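Long-range contacts in DspB (PDB 1YHT), which probably hydrolyses beta-linked N-acetylhexosamine polymers as a family 20 glycoside hydrolase, thereby releasing bacteria from biofilms: residues T16-D24 with L350-N358; I228-S238 with F267-Y278. One frame throughout, in Å; residues are numbered along the deposited sequence.

Interaction 1 (T16-D24 with L350-N358); sequences TKQTGLMLD and LEAVIHKTN
The flat carboxamide of Asn358 meets the strand through both of its outer atoms: OD1 points at the stem of Lys17, 3.4 Å from its CB, while ND2 lies 3.9 Å from Thr19 CG2 and makes a weak hydrogen bond to Gly46 O. An amide suits the last turn of a helix here because OD1 can rest against the Lys17 methylenes while ND2, beside the Thr19 methyl, still reaches a carbonyl. Lys17 slides past Asn358 in the opposite direction; bent at chi2 (-72°), it lays CB and CG against the helix and carries NZ away to Ile322 O. The other flat group is the peptide of Gly20, whose O lies 3.9 Å from Leu350 CD1. That same methyl touches Leu21 CB, and Leu350 reaches on to Leu327.

These residues join the first strand of the TIM barrel, 18-24, to the final helix, 339-358. Its last turns, 350-358, run almost antiparallel to the strand (162°) with the axes 8.1 Å apart, so the last helix of the chain packs on the outside of its first strand.

Thr19 sits at the middle of the contact, touching Ile354, Thr357 and Asn358. Its CG2, wedged between the backbone N and the carbonyl carbon, packs 3.7 Å from Ile354 CG2. With chi1 at -162°, OG1 instead turns to hydrogen-bond Ala325 O on the neighbouring strand, although Thr357 CB is only 3.8 Å from it. Thr357 disposes of its own hydroxyl inside the helix: OG1 donates to Val353 O at 2.6 Å, from the opposite face of that carbonyl to Thr357 N, and CG2 is left to face Thr19.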
loop_
_atom_site.group_PDB
_atom_site.type_symbol
_atom_site.label_atom_id
_atom_site.label_comp_id
_atom_site.label_asym_id
_atom_site.label_seq_id
_atom_site.Cartn_x
_atom_site.Cartn_y
_atom_site.Cartn_z
ATOM N N THR A 16 21.508 -6.199 2.592
ATOM C CA THR A 16 20.670 -6.999 1.635
ATOM C C THR A 16 19.181 -6.714 1.792
ATOM O O THR A 16 18.546 -7.167 2.762
ATOM C CB THR A 16 20.849 -8.460 1.846
ATOM O OG1 THR A 16 22.179 -8.696 2.369
ATOM C CG2 THR A 16 20.565 -9.199 0.495
ATOM N N LYS A 17 18.623 -6.044 0.799
ATOM C CA LYS A 17 17.492 -5.186 1.018
ATOM C C LYS A 17 16.199 -5.744 0.480
ATOM O O LYS A 17 16.195 -6.605 -0.380
ATOM C CB LYS A 17 17.762 -3.829 0.359
ATOM C CG LYS A 17 19.073 -3.209 0.760
ATOM C CD LYS A 17 19.053 -2.695 2.199
ATOM C CE LYS A 17 20.304 -1.858 2.506
ATOM N NZ LYS A 17 20.319 -1.261 3.858
ATOM N N GLN A 18 15.096 -5.255 1.048
ATOM C CA GLN A 18 13.795 -5.536 0.538
ATOM C C GLN A 18 13.442 -4.366 -0.330
ATOM O O GLN A 18 13.311 -3.223 0.145
ATOM C CB GLN A 18 12.795 -5.718 1.684
ATOM C CG GLN A 18 13.073 -7.004 2.511
ATOM C CD GLN A 18 12.965 -8.265 1.663
ATOM O OE1 GLN A 18 11.951 -8.475 0.988
ATOM N NE2 GLN A 18 14.039 -9.091 1.652
ATOM N N THR A 19 13.296 -4.625 -1.623
ATOM C CA THR A 19 13.026 -3.549 -2.552
ATOM C C THR A 19 12.074 -3.999 -3.640
ATOM O O THR A 19 12.062 -5.184 -4.035
ATOM C CB THR A 19 14.350 -3.014 -3.167
ATOM O OG1 THR A 19 14.122 -1.720 -3.742
ATOM C CG2 THR A 19 14.857 -3.961 -4.226
ATOM N N GLY A 20 11.264 -3.061 -4.097
ATOM C CA GLY A 20 10.259 -3.350 -5.117
ATOM C C GLY A 20 9.347 -2.218 -5.450
ATOM O O GLY A 20 9.734 -1.042 -5.393
ATOM N N LEU A 21 8.119 -2.596 -5.787
ATOM C CA LEU A 21 7.106 -1.711 -6.301
ATOM C C LEU A 21 5.881 -1.803 -5.422
ATOM O O LEU A 21 5.436 -2.903 -5.045
ATOM C CB LEU A 21 6.701 -2.133 -7.707
ATOM C CG LEU A 21 5.548 -1.443 -8.390
ATOM C CD1 LEU A 21 5.846 -0.014 -8.621
ATOM C CD2 LEU A 21 5.265 -2.157 -9.672
ATOM N N MET A 22 5.317 -0.645 -5.123
ATOM C CA MET A 22 3.945 -0.607 -4.643
ATOM C C MET A 22 3.070 -0.172 -5.801
ATOM O O MET A 22 3.234 0.937 -6.378
ATOM C CB MET A 22 3.832 0.379 -3.490
ATOM C CG MET A 22 2.584 0.285 -2.737
ATOM S SD MET A 22 1.126 1.206 -3.196
ATOM C CE MET A 22 1.421 2.530 -4.348
ATOM N N LEU A 23 2.107 -1.006 -6.134
ATOM C CA LEU A 23 1.277 -0.730 -7.292
ATOM C C LEU A 23 -0.132 -0.548 -6.787
ATOM O O LEU A 23 -0.704 -1.464 -6.149
ATOM C CB LEU A 23 1.319 -1.891 -8.310
ATOM C CG LEU A 23 0.600 -1.570 -9.645
ATOM C CD1 LEU A 23 1.239 -0.460 -10.468
ATOM C CD2 LEU A 23 0.478 -2.793 -10.474
ATOM N N ASP A 24 -0.685 0.632 -7.070
ATOM C CA ASP A 24 -2.054 0.967 -6.683
ATOM C C ASP A 24 -2.962 0.551 -7.827
ATOM O O ASP A 24 -3.076 1.229 -8.837
ATOM C CB ASP A 24 -2.161 2.451 -6.356
ATOM C CG ASP A 24 -3.588 2.967 -6.291
ATOM O OD1 ASP A 24 -4.574 2.190 -6.174
ATOM O OD2 ASP A 24 -3.725 4.216 -6.333
ATOM N N LEU A 350 11.598 2.748 -11.932
ATOM C CA LEU A 350 11.566 1.582 -11.045
ATOM C C LEU A 350 12.926 0.907 -10.955
ATOM O O LEU A 350 13.365 0.531 -9.880
ATOM C CB LEU A 350 10.484 0.576 -11.521
ATOM C CG LEU A 350 10.381 -0.727 -10.711
ATOM C CD1 LEU A 350 10.156 -0.498 -9.191
ATOM C CD2 LEU A 350 9.335 -1.664 -11.302
ATOM N N GLU A 351 13.590 0.743 -12.100
ATOM C CA GLU A 351 14.971 0.255 -12.136
ATOM C C GLU A 351 15.919 1.071 -11.269
ATOM O O GLU A 351 16.705 0.522 -10.513
ATOM C CB GLU A 351 15.514 0.198 -13.583
ATOM C CG GLU A 351 14.820 -0.840 -14.422
ATOM C CD GLU A 351 15.220 -0.782 -15.895
ATOM O OE1 GLU A 351 15.992 0.138 -16.288
ATOM O OE2 GLU A 351 14.774 -1.686 -16.616
ATOM N N ALA A 352 15.847 2.382 -11.410
ATOM C CA ALA A 352 16.694 3.330 -10.651
ATOM C C ALA A 352 16.486 3.193 -9.139
ATOM O O ALA A 352 17.422 3.162 -8.387
ATOM C CB ALA A 352 16.371 4.754 -11.051
ATOM N N VAL A 353 15.240 3.146 -8.706
ATOM C CA VAL A 353 14.948 3.020 -7.272
ATOM C C VAL A 353 15.531 1.702 -6.696
ATOM O O VAL A 353 16.182 1.700 -5.629
ATOM C CB VAL A 353 13.426 3.099 -7.003
ATOM C CG1 VAL A 353 13.116 2.795 -5.505
ATOM C CG2 VAL A 353 12.879 4.466 -7.396
ATOM N N ILE A 354 15.358 0.618 -7.430
ATOM C CA ILE A 354 15.851 -0.704 -7.032
ATOM C C ILE A 354 17.377 -0.699 -6.987
ATOM O O ILE A 354 17.959 -1.163 -6.024
ATOM C CB ILE A 354 15.325 -1.868 -7.947
ATOM C CG1 ILE A 354 13.828 -2.079 -7.728
ATOM C CG2 ILE A 354 16.064 -3.148 -7.681
ATOM C CD1 ILE A 354 13.123 -2.965 -8.749
ATOM N N HIS A 355 18.000 -0.218 -8.048
ATOM C CA HIS A 355 19.448 -0.171 -8.106
ATOM C C HIS A 355 20.030 0.774 -7.052
ATOM O O HIS A 355 21.001 0.430 -6.429
ATOM C CB HIS A 355 19.948 0.238 -9.489
ATOM C CG HIS A 355 19.727 -0.788 -10.557
ATOM N ND1 HIS A 355 19.972 -2.132 -10.370
ATOM C CD2 HIS A 355 19.326 -0.659 -11.849
ATOM C CE1 HIS A 355 19.684 -2.795 -11.477
ATOM N NE2 HIS A 355 19.283 -1.931 -12.392
ATOM N N LYS A 356 19.459 1.954 -6.873
ATOM C CA LYS A 356 19.958 2.891 -5.864
ATOM C C LYS A 356 19.799 2.357 -4.464
ATOM O O LYS A 356 20.617 2.672 -3.595
ATOM C CB LYS A 356 19.275 4.247 -5.956
ATOM C CG LYS A 356 19.644 5.061 -7.201
ATOM C CD LYS A 356 21.110 5.610 -7.174
ATOM C CE LYS A 356 21.351 6.500 -5.988
ATOM N NZ LYS A 356 21.906 7.814 -6.383
ATOM N N THR A 357 18.768 1.539 -4.248
ATOM C CA THR A 357 18.526 0.959 -2.932
ATOM C C THR A 357 19.540 -0.168 -2.653
ATOM O O THR A 357 20.164 -0.222 -1.595
ATOM C CB THR A 357 17.096 0.399 -2.814
ATOM O OG1 THR A 357 16.124 1.438 -3.053
ATOM C CG2 THR A 357 16.866 -0.224 -1.456
ATOM N N ASN A 358 19.659 -1.082 -3.601
ATOM C CA ASN A 358 20.616 -2.178 -3.472
ATOM C C ASN A 358 22.074 -1.747 -3.662
ATOM O O ASN A 358 22.967 -2.425 -3.206
ATOM C CB ASN A 358 20.285 -3.281 -4.474
ATOM C CG ASN A 358 19.090 -4.105 -4.063
ATOM O OD1 ASN A 358 18.654 -4.061 -2.914
ATOM N ND2 ASN A 358 18.571 -4.901 -4.993
#

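Interaction 2 (I228-S238 with F267-Y278); sequences INPNIEITYWS and FTVLNYNSYYLY. With ACY (acetic acid), chain B.
Trp237 leaves its backbone with CB packed against Tyr278 OH at 3.1 Å, a tight approach, and against Tyr272 CB. Chi1 of 69° brings the indole obliquely against the Tyr278 hydroxyl, which also lies close to CG, CD2 and CE3. At the pyrrole corner NE1 is hydrogen-bonded to Asp218 OD2, fixing the rotation of the ring. CE3 stands 3.2 Å from Tyr278 OH and 3.6 Å from Tyr278 CE2; the two six-membered rings are nearly parallel (6°) but slid so far apart that they barely overlap. Beyond it CZ3, CZ2 and, at the tip, CH2 all meet an oxygen of acetic acid, probably from the crystallisation liquor, which lies over this face, offset toward the rim, and accepts a 2.7 Å hydrogen bond from Tyr278 OH. Ser238 CB lies against the opposite face, and Ser274 CB sits at the indole edge.

This aromatic corner stands at the C-terminal ends of parallel TIM-barrel strands 233-236 and 269-271, where enzymes of this fold carry their active sites, so the acetic acid may mark part of the sugar pocket. Alternating backbone bonds join the strands: Ile234 N to Thr268 O, Leu270 N to Ile234 O (2.7 Å), Tyr236 N to Leu270 O and Tyr272 N to Tyr236 O. Thr235 lays CB over the Tyr272 face, 3.7 Å from the ring centroid in a CH-pi contact, while its OG1 reaches His179. On the other face of the sheet Tyr236 CB packs on Val269 CG1 at 3.7 Å. At the far end Phe267 presents its ring edge to Ile232 O, with CD1 3.5 Å away, and a water joins Pro230 O, Ile232 O and Thr268 N.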
loop_
_atom_site.group_PDB
_atom_site.type_symbol
_atom_site.label_atom_id
_atom_site.label_comp_id
_atom_site.label_asym_id
_atom_site.label_seq_id
_atom_site.Cartn_x
_atom_site.Cartn_y
_atom_site.Cartn_z
ATOM N N ILE A 228 3.612 -0.191 20.379
ATOM C CA ILE A 228 3.399 -0.939 19.130
ATOM C C ILE A 228 4.265 -2.167 19.163
ATOM O O ILE A 228 5.390 -2.102 19.654
ATOM C CB ILE A 228 3.790 -0.005 17.894
ATOM C CG1 ILE A 228 2.619 0.880 17.554
ATOM C CG2 ILE A 228 4.223 -0.780 16.677
ATOM C CD1 ILE A 228 1.540 0.166 16.706
ATOM N N ASN A 229 3.721 -3.277 18.676
ATOM C CA ASN A 229 4.463 -4.515 18.447
ATOM C C ASN A 229 5.751 -4.168 17.727
ATOM O O ASN A 229 5.706 -3.673 16.614
ATOM C CB ASN A 229 3.610 -5.475 17.558
ATOM C CG ASN A 229 4.278 -6.840 17.270
ATOM O OD1 ASN A 229 5.444 -7.034 17.533
ATOM N ND2 ASN A 229 3.504 -7.785 16.706
ATOM N N PRO A 230 6.901 -4.429 18.354
ATOM C CA PRO A 230 8.110 -3.980 17.685
ATOM C C PRO A 230 8.465 -4.784 16.461
ATOM O O PRO A 230 9.409 -4.421 15.797
ATOM C CB PRO A 230 9.192 -4.133 18.748
ATOM C CG PRO A 230 8.700 -5.233 19.675
ATOM C CD PRO A 230 7.178 -5.139 19.618
ATOM N N ASN A 231 7.753 -5.890 16.199
ATOM C CA ASN A 231 7.963 -6.645 14.975
ATOM C C ASN A 231 7.211 -6.075 13.744
ATOM O O ASN A 231 7.437 -6.522 12.603
ATOM C CB ASN A 231 7.572 -8.118 15.153
ATOM C CG ASN A 231 8.541 -8.891 16.060
ATOM O OD1 ASN A 231 8.131 -9.853 16.739
ATOM N ND2 ASN A 231 9.803 -8.498 16.071
ATOM N N ILE A 232 6.325 -5.116 13.964
ATOM C CA ILE A 232 5.588 -4.560 12.820
ATOM C C ILE A 232 6.613 -3.791 12.009
ATOM O O ILE A 232 7.496 -3.091 12.581
ATOM C CB ILE A 232 4.453 -3.632 13.229
ATOM C CG1 ILE A 232 3.340 -4.430 13.913
ATOM C CG2 ILE A 232 3.891 -2.873 11.955
ATOM C CD1 ILE A 232 2.265 -3.515 14.631
ATOM N N GLU A 233 6.553 -3.974 10.691
ATOM C CA GLU A 233 7.537 -3.379 9.792
ATOM C C GLU A 233 6.942 -2.152 9.126
ATOM O O GLU A 233 5.805 -2.191 8.673
ATOM C CB GLU A 233 8.047 -4.409 8.772
ATOM C CG GLU A 233 8.617 -5.682 9.432
ATOM C CD GLU A 233 9.160 -6.729 8.480
ATOM O OE1 GLU A 233 9.065 -6.556 7.245
ATOM O OE2 GLU A 233 9.679 -7.767 8.970
ATOM N N ILE A 234 7.692 -1.049 9.130
ATOM C CA ILE A 234 7.150 0.235 8.740
ATOM C C ILE A 234 7.521 0.636 7.303
ATOM O O ILE A 234 8.718 0.595 6.920
ATOM C CB ILE A 234 7.593 1.339 9.693
ATOM C CG1 ILE A 234 7.308 0.960 11.191
ATOM C CG2 ILE A 234 6.967 2.665 9.275
ATOM C CD1 ILE A 234 5.991 0.308 11.423
ATOM N N THR A 235 6.496 1.007 6.531
ATOM C CA THR A 235 6.670 1.655 5.221
ATOM C C THR A 235 6.521 3.168 5.385
ATOM O O THR A 235 5.409 3.697 5.487
ATOM C CB THR A 235 5.687 1.034 4.125
ATOM O OG1 THR A 235 4.308 1.144 4.512
ATOM C CG2 THR A 235 5.995 -0.391 3.958
ATOM N N TYR A 236 7.670 3.852 5.469
ATOM C CA TYR A 236 7.779 5.255 5.903
ATOM C C TYR A 236 7.777 6.199 4.721
ATOM O O TYR A 236 8.798 6.319 3.999
ATOM C CB TYR A 236 9.074 5.495 6.737
ATOM C CG TYR A 236 8.976 6.721 7.626
ATOM C CD1 TYR A 236 8.803 6.599 9.014
ATOM C CD2 TYR A 236 8.958 8.004 7.090
ATOM C CE1 TYR A 236 8.639 7.736 9.850
ATOM C CE2 TYR A 236 8.818 9.124 7.896
ATOM C CZ TYR A 236 8.693 8.996 9.296
ATOM O OH TYR A 236 8.530 10.137 10.117
ATOM N N TRP A 237 6.645 6.865 4.507
ATOM C CA TRP A 237 6.440 7.652 3.291
ATOM C C TRP A 237 6.591 9.168 3.430
ATOM O O TRP A 237 6.986 9.838 2.486
ATOM C CB TRP A 237 5.124 7.334 2.648
ATOM C CG TRP A 237 3.905 7.771 3.363
ATOM C CD1 TRP A 237 3.335 7.190 4.446
ATOM C CD2 TRP A 237 3.077 8.876 3.020
ATOM N NE1 TRP A 237 2.207 7.864 4.808
ATOM C CE2 TRP A 237 2.024 8.913 3.956
ATOM C CE3 TRP A 237 3.123 9.840 2.012
ATOM C CZ2 TRP A 237 1.006 9.856 3.902
ATOM C CZ3 TRP A 237 2.101 10.796 1.941
ATOM C CH2 TRP A 237 1.059 10.800 2.883
ATOM N N SER A 238 6.235 9.682 4.609
ATOM C CA SER A 238 6.347 11.109 4.884
ATOM C C SER A 238 6.318 11.360 6.399
ATOM O O SER A 238 5.552 10.712 7.135
ATOM C CB SER A 238 5.175 11.825 4.237
ATOM O OG SER A 238 5.306 13.225 4.363
ATOM N N PHE A 267 13.155 -0.777 14.924
ATOM C CA PHE A 267 12.156 -1.130 13.930
ATOM C C PHE A 267 12.781 -1.427 12.601
ATOM O O PHE A 267 13.714 -0.749 12.164
ATOM C CB PHE A 267 11.114 -0.012 13.753
ATOM C CG PHE A 267 10.071 0.002 14.836
ATOM C CD1 PHE A 267 8.900 -0.702 14.698
ATOM C CD2 PHE A 267 10.290 0.704 16.012
ATOM C CE1 PHE A 267 7.946 -0.710 15.714
ATOM C CE2 PHE A 267 9.341 0.720 17.043
ATOM C CZ PHE A 267 8.167 0.036 16.903
ATOM N N THR A 268 12.192 -2.423 11.924
ATOM C CA THR A 268 12.357 -2.571 10.491
ATOM C C THR A 268 11.623 -1.443 9.797
ATOM O O THR A 268 10.429 -1.251 9.997
ATOM C CB THR A 268 11.807 -3.920 10.053
ATOM O OG1 THR A 268 12.550 -4.927 10.735
ATOM C CG2 THR A 268 11.921 -4.128 8.577
ATOM N N VAL A 269 12.347 -0.665 8.998
ATOM C CA VAL A 269 11.732 0.427 8.282
ATOM C C VAL A 269 12.194 0.412 6.816
ATOM O O VAL A 269 13.404 0.417 6.534
ATOM C CB VAL A 269 12.065 1.785 8.903
ATOM C CG1 VAL A 269 11.262 2.873 8.189
ATOM C CG2 VAL A 269 11.780 1.802 10.454
ATOM N N LEU A 270 11.219 0.478 5.910
ATOM C CA LEU A 270 11.465 0.689 4.475
ATOM C C LEU A 270 11.144 2.127 4.123
ATOM O O LEU A 270 10.142 2.683 4.592
ATOM C CB LEU A 270 10.616 -0.251 3.595
ATOM C CG LEU A 270 10.969 -1.733 3.621
ATOM C CD1 LEU A 270 10.474 -2.401 4.937
ATOM C CD2 LEU A 270 10.390 -2.454 2.407
ATOM N N ASN A 271 11.991 2.701 3.279
ATOM C CA ASN A 271 11.891 4.072 2.909
ATOM C C ASN A 271 11.014 4.198 1.662
ATOM O O ASN A 271 11.364 3.745 0.590
ATOM C CB ASN A 271 13.309 4.622 2.651
ATOM C CG ASN A 271 13.332 6.128 2.376
ATOM O OD1 ASN A 271 12.289 6.777 2.325
ATOM N ND2 ASN A 271 14.547 6.694 2.224
ATOM N N TYR A 272 9.872 4.827 1.824
ATOM C CA TYR A 272 8.934 5.037 0.734
ATOM C C TYR A 272 8.891 6.521 0.321
ATOM O O TYR A 272 7.987 6.922 -0.408
ATOM C CB TYR A 272 7.561 4.568 1.152
ATOM C CG TYR A 272 7.240 3.089 0.900
ATOM C CD1 TYR A 272 8.027 2.077 1.428
ATOM C CD2 TYR A 272 6.112 2.712 0.165
ATOM C CE1 TYR A 272 7.703 0.722 1.240
ATOM C CE2 TYR A 272 5.776 1.360 0.005
ATOM C CZ TYR A 272 6.584 0.362 0.536
ATOM O OH TYR A 272 6.271 -1.016 0.412
ATOM N N ASN A 273 9.859 7.311 0.834
ATOM C CA ASN A 273 9.948 8.801 0.621
ATOM C C ASN A 273 9.123 9.288 -0.541
ATOM O O ASN A 273 9.515 9.093 -1.685
ATOM C CB ASN A 273 11.414 9.205 0.404
ATOM C CG ASN A 273 11.616 10.722 0.246
ATOM O OD1 ASN A 273 10.714 11.450 -0.155
ATOM N ND2 ASN A 273 12.813 11.182 0.556
ATOM N N SER A 274 8.002 9.958 -0.256
ATOM C CA SER A 274 7.062 10.383 -1.297
ATOM C C SER A 274 7.670 11.405 -2.268
ATOM O O SER A 274 7.319 11.434 -3.425
ATOM C CB SER A 274 5.772 10.940 -0.696
ATOM O OG SER A 274 6.057 12.053 0.130
ATOM N N TYR A 275 8.626 12.209 -1.828
ATOM C CA TYR A 275 9.213 13.150 -2.783
ATOM C C TYR A 275 9.889 12.484 -3.980
ATOM O O TYR A 275 9.654 12.905 -5.116
ATOM C CB TYR A 275 10.188 14.086 -2.107
ATOM C CG TYR A 275 10.664 15.181 -3.040
ATOM C CD1 TYR A 275 9.864 16.297 -3.319
ATOM C CD2 TYR A 275 11.879 15.074 -3.668
ATOM C CE1 TYR A 275 10.297 17.290 -4.194
ATOM C CE2 TYR A 275 12.335 16.074 -4.521
ATOM C CZ TYR A 275 11.553 17.176 -4.757
ATOM O OH TYR A 275 12.038 18.112 -5.633
ATOM N N TYR A 276 10.742 11.490 -3.735
ATOM C CA TYR A 276 11.481 10.798 -4.813
ATOM C C TYR A 276 10.829 9.508 -5.332
ATOM O O TYR A 276 11.105 9.060 -6.453
ATOM C CB TYR A 276 12.881 10.426 -4.329
ATOM C CG TYR A 276 13.798 11.607 -4.243
ATOM C CD1 TYR A 276 14.249 12.228 -5.415
ATOM C CD2 TYR A 276 14.189 12.138 -3.004
ATOM C CE1 TYR A 276 15.079 13.312 -5.360
ATOM C CE2 TYR A 276 15.066 13.234 -2.946
ATOM C CZ TYR A 276 15.490 13.813 -4.125
ATOM O OH TYR A 276 16.322 14.907 -4.112
ATOM N N LEU A 277 10.023 8.896 -4.480
ATOM C CA LEU A 277 9.590 7.536 -4.689
ATOM C C LEU A 277 8.105 7.361 -4.934
ATOM O O LEU A 277 7.677 6.238 -5.159
ATOM C CB LEU A 277 10.063 6.648 -3.536
ATOM C CG LEU A 277 11.550 6.706 -3.193
ATOM C CD1 LEU A 277 11.850 5.823 -2.038
ATOM C CD2 LEU A 277 12.482 6.344 -4.345
ATOM N N TYR A 278 7.335 8.439 -4.912
ATOM C CA TYR A 278 5.937 8.412 -5.390
ATOM C C TYR A 278 5.914 8.969 -6.798
ATOM O O TYR A 278 6.555 9.987 -7.074
ATOM C CB TYR A 278 5.024 9.299 -4.547
ATOM C CG TYR A 278 4.518 8.692 -3.266
ATOM C CD1 TYR A 278 5.165 7.609 -2.652
ATOM C CD2 TYR A 278 3.420 9.245 -2.621
ATOM C CE1 TYR A 278 4.700 7.082 -1.488
ATOM C CE2 TYR A 278 2.986 8.738 -1.419
ATOM C CZ TYR A 278 3.596 7.649 -0.874
ATOM O OH TYR A 278 3.076 7.105 0.301
HETATM C C ACY B . -0.192 7.228 1.604
HETATM O O ACY B . 0.564 7.955 0.947
HETATM O OXT ACY B . -1.383 7.532 1.879
HETATM C CH3 ACY B . 0.351 5.913 2.052
HETATM O O HOH W 1 10.052 -3.971 13.179
#

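Both contacts belong to one TIM barrel, and their centres lie about 13 Å apart. Along the chain the order is 16-24, 228-238, 267-278, 350-358, so interaction 1 ties the two ends of the modelled chain together and interaction 2 lies between them. Strand 324-329 closes the barrel between strands 18-24 and 269-271, pairing with each. Interaction 2 is therefore a strand-to-strand joint within the barrel wall, reaching its C-terminal, probably active-site end, whereas interaction 1 fastens a helix to the outside of that wall. They also touch directly: Val353 CG2 packs 3.6 Å from Leu277 CD2, linking the last helix to helix 274-277, and Met22 CB lies near Tyr272 CE2.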